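Local coordinates for protein HTH-type transcriptional regulator AscG (Escherichia coli, PDB 3BRQ) that represses transcription of the cryptic asc operon as a sequence-specific DNA-binding regulator of the LacI family, at residues 82-87 / 106-111; 95-100 / 112-117. All blocks are in the same frame, centred on the assembly; numbering follows the deposited sequence.

Interaction 1 (82-87 / 106-111). With SO4 (sulfate ion), chain F.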
loop_
_atom_site.group_PDB
_atom_site.type_symbol
_atom_site.label_atom_id
_atom_site.label_comp_id
_atom_site.label_asym_id
_atom_site.label_seq_id
_atom_site.Cartn_x
_atom_site.Cartn_y
_atom_site.Cartn_z
HETATM N N MSE B 82 19.522 -7.333 0.689
HETATM C CA MSE B 82 18.381 -7.915 1.428
HETATM C C MSE B 82 17.459 -8.514 0.386
HETATM O O MSE B 82 16.942 -7.784 -0.448
HETATM C CB MSE B 82 17.594 -6.864 2.218
HETATM C CG MSE B 82 16.371 -7.509 3.006
HETATM SE SE MSE B 82 14.922 -6.284 3.333
HETATM C CE MSE B 82 14.203 -6.267 1.477
ATOM N N ILE B 83 17.240 -9.839 0.429
ATOM C CA ILE B 83 16.271 -10.440 -0.508
ATOM C C ILE B 83 14.935 -10.696 0.226
ATOM O O ILE B 83 14.921 -11.277 1.290
ATOM C CB ILE B 83 16.853 -11.687 -1.238
ATOM C CG1 ILE B 83 15.788 -12.492 -1.997
ATOM C CG2 ILE B 83 17.501 -12.652 -0.281
ATOM C CD1 ILE B 83 15.360 -11.812 -3.322
ATOM N N TYR B 84 13.826 -10.176 -0.306
ATOM C CA TYR B 84 12.510 -10.615 0.160
ATOM C C TYR B 84 11.774 -11.443 -0.945
ATOM O O TYR B 84 11.102 -10.887 -1.788
ATOM C CB TYR B 84 11.743 -9.400 0.677
ATOM C CG TYR B 84 10.296 -9.619 1.071
ATOM C CD1 TYR B 84 9.763 -10.904 1.260
ATOM C CD2 TYR B 84 9.451 -8.509 1.234
ATOM C CE1 TYR B 84 8.421 -11.087 1.575
ATOM C CE2 TYR B 84 8.129 -8.674 1.591
ATOM C CZ TYR B 84 7.635 -9.971 1.779
ATOM O OH TYR B 84 6.314 -10.094 2.116
ATOM N N PRO B 85 11.970 -12.784 -0.969
ATOM C CA PRO B 85 11.511 -13.579 -2.074
ATOM C C PRO B 85 10.167 -14.277 -1.806
ATOM O O PRO B 85 9.915 -14.792 -0.679
ATOM C CB PRO B 85 12.632 -14.638 -2.188
ATOM C CG PRO B 85 13.036 -14.868 -0.824
ATOM C CD PRO B 85 12.720 -13.610 -0.023
ATOM N N ARG B 86 9.305 -14.327 -2.832
ATOM C CA ARG B 86 8.129 -15.166 -2.749
ATOM C C ARG B 86 8.534 -16.543 -3.247
ATOM O O ARG B 86 8.196 -17.540 -2.594
ATOM C CB ARG B 86 6.946 -14.656 -3.615
ATOM C CG ARG B 86 5.750 -15.636 -3.572
ATOM C CD ARG B 86 4.434 -15.069 -3.972
ATOM N NE ARG B 86 3.886 -14.096 -3.002
ATOM C CZ ARG B 86 2.760 -13.457 -3.239
ATOM N NH1 ARG B 86 2.129 -13.765 -4.371
ATOM N NH2 ARG B 86 2.250 -12.550 -2.373
ATOM N N PHE B 87 9.252 -16.618 -4.379
ATOM C CA PHE B 87 9.389 -17.900 -5.109
ATOM C C PHE B 87 10.616 -18.779 -4.795
ATOM O O PHE B 87 10.515 -20.021 -4.861
ATOM C CB PHE B 87 9.230 -17.690 -6.631
ATOM C CG PHE B 87 7.897 -17.097 -7.014
ATOM C CD1 PHE B 87 6.759 -17.928 -7.160
ATOM C CD2 PHE B 87 7.751 -15.721 -7.144
ATOM C CE1 PHE B 87 5.525 -17.392 -7.481
ATOM C CE2 PHE B 87 6.501 -15.156 -7.462
ATOM C CZ PHE B 87 5.396 -15.952 -7.626
ATOM N N VAL B 106 18.066 -12.597 4.114
ATOM C CA VAL B 106 16.720 -12.920 3.629
ATOM C C VAL B 106 15.693 -12.483 4.673
ATOM O O VAL B 106 15.890 -12.672 5.863
ATOM C CB VAL B 106 16.565 -14.460 3.265
ATOM C CG1 VAL B 106 16.737 -15.300 4.479
ATOM C CG2 VAL B 106 15.190 -14.766 2.634
ATOM N N LEU B 107 14.643 -11.811 4.202
ATOM C CA LEU B 107 13.478 -11.410 4.978
ATOM C C LEU B 107 12.288 -12.355 4.695
ATOM O O LEU B 107 11.960 -12.630 3.521
ATOM C CB LEU B 107 13.086 -9.968 4.559
ATOM C CG LEU B 107 11.923 -9.305 5.325
ATOM C CD1 LEU B 107 12.373 -8.989 6.792
ATOM C CD2 LEU B 107 11.507 -8.006 4.624
ATOM N N ASN B 108 11.599 -12.791 5.760
ATOM C CA ASN B 108 10.306 -13.502 5.644
ATOM C C ASN B 108 10.453 -14.996 5.345
ATOM O O ASN B 108 9.451 -15.664 5.043
ATOM C CB ASN B 108 9.341 -12.844 4.621
ATOM C CG ASN B 108 7.841 -13.198 4.886
ATOM O OD1 ASN B 108 7.075 -13.494 3.956
ATOM N ND2 ASN B 108 7.435 -13.174 6.135
ATOM N N ARG B 109 11.681 -15.524 5.388
ATOM C CA ARG B 109 11.903 -16.962 5.141
ATOM C C ARG B 109 12.975 -17.427 6.139
ATOM O O ARG B 109 13.950 -16.706 6.400
ATOM C CB ARG B 109 12.369 -17.240 3.689
ATOM C CG ARG B 109 11.684 -16.409 2.557
ATOM C CD ARG B 109 10.210 -16.854 2.209
ATOM N NE ARG B 109 10.290 -18.255 1.844
ATOM C CZ ARG B 109 10.557 -18.695 0.612
ATOM N NH1 ARG B 109 10.613 -17.823 -0.393
ATOM N NH2 ARG B 109 10.675 -20.022 0.372
ATOM N N ARG B 110 12.795 -18.611 6.709
ATOM C CA ARG B 110 13.780 -19.166 7.675
ATOM C C ARG B 110 14.787 -20.083 6.993
ATOM O O ARG B 110 14.395 -21.087 6.427
ATOM C CB ARG B 110 13.058 -19.930 8.806
ATOM C CG ARG B 110 14.024 -20.368 9.947
ATOM C CD ARG B 110 13.300 -20.864 11.199
ATOM N NE ARG B 110 12.071 -21.570 10.860
ATOM C CZ ARG B 110 11.325 -22.278 11.714
ATOM N NH1 ARG B 110 11.670 -22.399 12.999
ATOM N NH2 ARG B 110 10.219 -22.870 11.266
ATOM N N LEU B 111 16.074 -19.749 7.033
ATOM C CA LEU B 111 17.074 -20.575 6.351
ATOM C C LEU B 111 17.496 -21.836 7.114
ATOM O O LEU B 111 17.422 -21.888 8.353
ATOM C CB LEU B 111 18.307 -19.741 5.953
ATOM C CG LEU B 111 18.089 -18.681 4.853
ATOM C CD1 LEU B 111 19.406 -18.191 4.339
ATOM C CD2 LEU B 111 17.246 -19.188 3.695
HETATM S S SO4 F . 4.651 -13.355 0.625
HETATM O O1 SO4 F . 4.815 -14.374 1.609
HETATM O O2 SO4 F . 5.614 -13.594 -0.483
HETATM O O3 SO4 F . 3.270 -13.216 0.246
HETATM O O4 SO4 F . 4.896 -12.090 1.309
#
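In the beta-alpha-beta unit of strand 80-84, helix 90-98 and strand 104-107, Ile83 pairs with Val106 near the C-terminal ends of the two strands, neighbours in the parallel sheet. The Ile83 carbonyl takes the Leu107 N-H at 3.0 Å between O and N, almost straight at 171°, while Ile83 CG2 rests on Val106 CB. Leu107 CD2 touches both Met82 SE and Tyr84 CD2, 4.0 Å from each. The tyrosine ring extends past Asn108, whose CB lies 3.6 Å from Tyr84 CE1, with ring and amide planes 83° apart; the amide itself is held by His123. With CG anti to the backbone N (chi1 174°), Tyr84 OH donates a hydrogen bond to sulfate O4 (2.6 Å) and is itself hydrogen-bonded to Ile34 N. Arg86 grips the same ion twice, through NE to O2 and NH2 to O3. A phenylalanine here in place of Tyr84 would probably leave sulfate O4 without its hydroxyl donor and the Ile34 N-H without its acceptor. Arg109 NH1 meets Pro85 O at 3.1 Å from above the carbonyl plane and bonds Leu88 O, its main partner. The sulfate, probably from the crystallisation liquor, occupies a position consistent with effector binding in relatives; such strand-end loops facing the interdomain cleft typify the periplasmic-binding-protein-like fold.

Interaction 2 (95-100 / 112-117); sequences DIIDAH and RKNSSH
Asp98 OD1 gathers two donors from the facing loop: Lys113 NZ at 3.0 Å, in a salt bridge, and Asn114 ND2 at 3.1 Å. They reach the oxygen from opposite faces of the carboxylate, the ammonium on the syn side and the amide from well above the plane, with the carboxylate and amide planes 73° apart. The lysine is extended until its last torsion, where a bend (chi4 -46°) turns NZ toward OD1. A water donates to both Asp98 OD1 and Asn114 OD1, so the carboxylate is tied to the amide directly through ND2 and through the water to OD1. Beside this polar cluster Ile97 and His117 lie alongside each other, pointing opposite ways, with Ile97 CG2 3.4 Å from His117 CD2 and Ile97 CD1 against the histidine CB. The contact fastens the C-terminal end of helix 90-98, the crossover helix of a right-handed beta-alpha-beta unit, to the loop that leads from strand 104-107 to strand 118-119. Within that loop Asn114 is the centre of an inverse gamma turn, and its CB lies over one face of the His117 ring, nearer the margin than the centre. One helical turn before Asp98, Asp94 accepts hydrogen bonds from the backbone N-H groups of Lys113 and Asn114, while Phe275 stacks on the His117 ring.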
loop_
_atom_site.group_PDB
_atom_site.type_symbol
_atom_site.label_atom_id
_atom_site.label_comp_id
_atom_site.label_asym_id
_atom_site.label_seq_id
_atom_site.Cartn_x
_atom_site.Cartn_y
_atom_site.Cartn_z
ATOM N N ASP B 95 22.000 -21.527 -1.272
ATOM C CA ASP B 95 23.023 -21.668 -2.311
ATOM C C ASP B 95 23.489 -20.300 -2.760
ATOM O O ASP B 95 24.687 -20.070 -2.955
ATOM C CB ASP B 95 22.480 -22.454 -3.496
ATOM C CG ASP B 95 22.409 -23.967 -3.228
ATOM O OD1 ASP B 95 23.004 -24.452 -2.258
ATOM O OD2 ASP B 95 21.747 -24.664 -4.028
ATOM N N ILE B 96 22.552 -19.363 -2.879
ATOM C CA ILE B 96 22.940 -18.007 -3.244
ATOM C C ILE B 96 23.939 -17.464 -2.240
ATOM O O ILE B 96 25.000 -16.976 -2.637
ATOM C CB ILE B 96 21.708 -17.095 -3.485
ATOM C CG1 ILE B 96 21.072 -17.442 -4.832
ATOM C CG2 ILE B 96 22.082 -15.593 -3.564
ATOM C CD1 ILE B 96 19.593 -17.329 -4.847
ATOM N N ILE B 97 23.628 -17.587 -0.950
ATOM C CA ILE B 97 24.425 -16.970 0.107
ATOM C C ILE B 97 25.840 -17.514 0.110
ATOM O O ILE B 97 26.825 -16.750 0.251
ATOM C CB ILE B 97 23.764 -17.118 1.496
ATOM C CG1 ILE B 97 22.510 -16.220 1.574
ATOM C CG2 ILE B 97 24.753 -16.716 2.587
ATOM C CD1 ILE B 97 21.584 -16.519 2.739
ATOM N N ASP B 98 25.927 -18.828 -0.087
ATOM C CA ASP B 98 27.205 -19.541 -0.116
ATOM C C ASP B 98 28.056 -19.151 -1.354
ATOM O O ASP B 98 29.289 -19.042 -1.262
ATOM C CB ASP B 98 26.935 -21.051 -0.168
ATOM C CG ASP B 98 26.396 -21.607 1.134
ATOM O OD1 ASP B 98 26.446 -20.908 2.177
ATOM O OD2 ASP B 98 25.937 -22.781 1.122
ATOM N N ALA B 99 27.388 -18.954 -2.500
ATOM C CA ALA B 99 28.067 -18.586 -3.754
ATOM C C ALA B 99 28.582 -17.144 -3.812
ATOM O O ALA B 99 29.133 -16.724 -4.834
ATOM C CB ALA B 99 27.138 -18.844 -4.956
ATOM N N HIS B 100 28.430 -16.381 -2.742
ATOM C CA HIS B 100 28.805 -14.972 -2.810
ATOM C C HIS B 100 29.488 -14.502 -1.573
ATOM O O HIS B 100 29.167 -14.935 -0.474
ATOM C CB HIS B 100 27.604 -14.061 -3.041
ATOM C CG HIS B 100 26.896 -14.301 -4.338
ATOM N ND1 HIS B 100 27.320 -13.749 -5.526
ATOM C CD2 HIS B 100 25.781 -15.017 -4.625
ATOM C CE1 HIS B 100 26.482 -14.099 -6.490
ATOM N NE2 HIS B 100 25.557 -14.894 -5.976
ATOM N N ARG B 112 17.919 -22.861 6.366
ATOM C CA ARG B 112 18.303 -24.143 6.950
ATOM C C ARG B 112 19.775 -24.115 7.350
ATOM O O ARG B 112 20.113 -24.293 8.524
ATOM C CB ARG B 112 18.020 -25.283 5.952
ATOM C CG ARG B 112 18.242 -26.708 6.510
ATOM C CD ARG B 112 18.050 -27.834 5.453
ATOM N NE ARG B 112 17.067 -27.519 4.407
ATOM C CZ ARG B 112 15.750 -27.402 4.586
ATOM N NH1 ARG B 112 15.207 -27.565 5.791
ATOM N NH2 ARG B 112 14.965 -27.092 3.552
ATOM N N LYS B 113 20.644 -23.898 6.369
ATOM C CA LYS B 113 22.076 -23.743 6.605
ATOM C C LYS B 113 22.423 -22.351 7.198
ATOM O O LYS B 113 22.812 -22.268 8.356
ATOM C CB LYS B 113 22.854 -24.064 5.332
ATOM C CG LYS B 113 24.350 -23.997 5.451
ATOM C CD LYS B 113 24.980 -24.209 4.068
ATOM C CE LYS B 113 26.453 -23.822 4.061
ATOM N NZ LYS B 113 26.655 -22.499 4.757
ATOM N N ASN B 114 22.237 -21.269 6.441
ATOM C CA ASN B 114 22.642 -19.930 6.906
ATOM C C ASN B 114 21.575 -19.193 7.706
ATOM O O ASN B 114 21.124 -18.094 7.326
ATOM C CB ASN B 114 23.121 -19.070 5.739
ATOM C CG ASN B 114 24.225 -19.727 4.933
ATOM O OD1 ASN B 114 25.394 -19.696 5.314
ATOM N ND2 ASN B 114 23.861 -20.298 3.785
ATOM N N SER B 115 21.193 -19.780 8.839
ATOM C CA SER B 115 20.053 -19.296 9.639
ATOM C C SER B 115 20.269 -17.915 10.239
ATOM O O SER B 115 19.301 -17.173 10.429
ATOM C CB SER B 115 19.697 -20.304 10.726
ATOM O OG SER B 115 20.879 -20.668 11.424
ATOM N N SER B 116 21.530 -17.554 10.499
ATOM C CA SER B 116 21.875 -16.209 10.989
ATOM C C SER B 116 21.678 -15.091 9.944
ATOM O O SER B 116 21.630 -13.906 10.282
ATOM C CB SER B 116 23.319 -16.192 11.522
ATOM O OG SER B 116 24.241 -16.466 10.457
ATOM N N HIS B 117 21.518 -15.491 8.685
ATOM C CA HIS B 117 21.216 -14.573 7.575
ATOM C C HIS B 117 19.708 -14.358 7.385
ATOM O O HIS B 117 19.329 -13.666 6.450
ATOM C CB HIS B 117 21.805 -15.095 6.245
ATOM C CG HIS B 117 23.310 -15.191 6.219
ATOM N ND1 HIS B 117 24.054 -15.807 7.216
ATOM C CD2 HIS B 117 24.207 -14.758 5.300
ATOM C CE1 HIS B 117 25.341 -15.729 6.915
ATOM N NE2 HIS B 117 25.458 -15.123 5.746
HETATM O O HOH W 1 27.604 -19.216 3.829
#

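Overall arrangement
Interactions 1 and 2 lie about 11 Å apart between centres and share one beta-alpha-beta unit: interaction 1 joins its two strands, and interaction 2 ties the end of the intervening helix 90-98 to the loop after the second strand. They alternate along the chain and touch directly. Val106 N lies 2.9 Å from His117 O, a probable hydrogen bond that carries the sheet pairing on to the 112-117 loop, and Leu111 CD1 packs on Ile97 CD1. Their settings differ. The 82-87/106-111 contact is buried and reaches the sulfate, which Thr153, Ser151 and Gly33 also bind, whereas 95-100/112-117 is a surface contact, its centre about 22 Å from that of the chain.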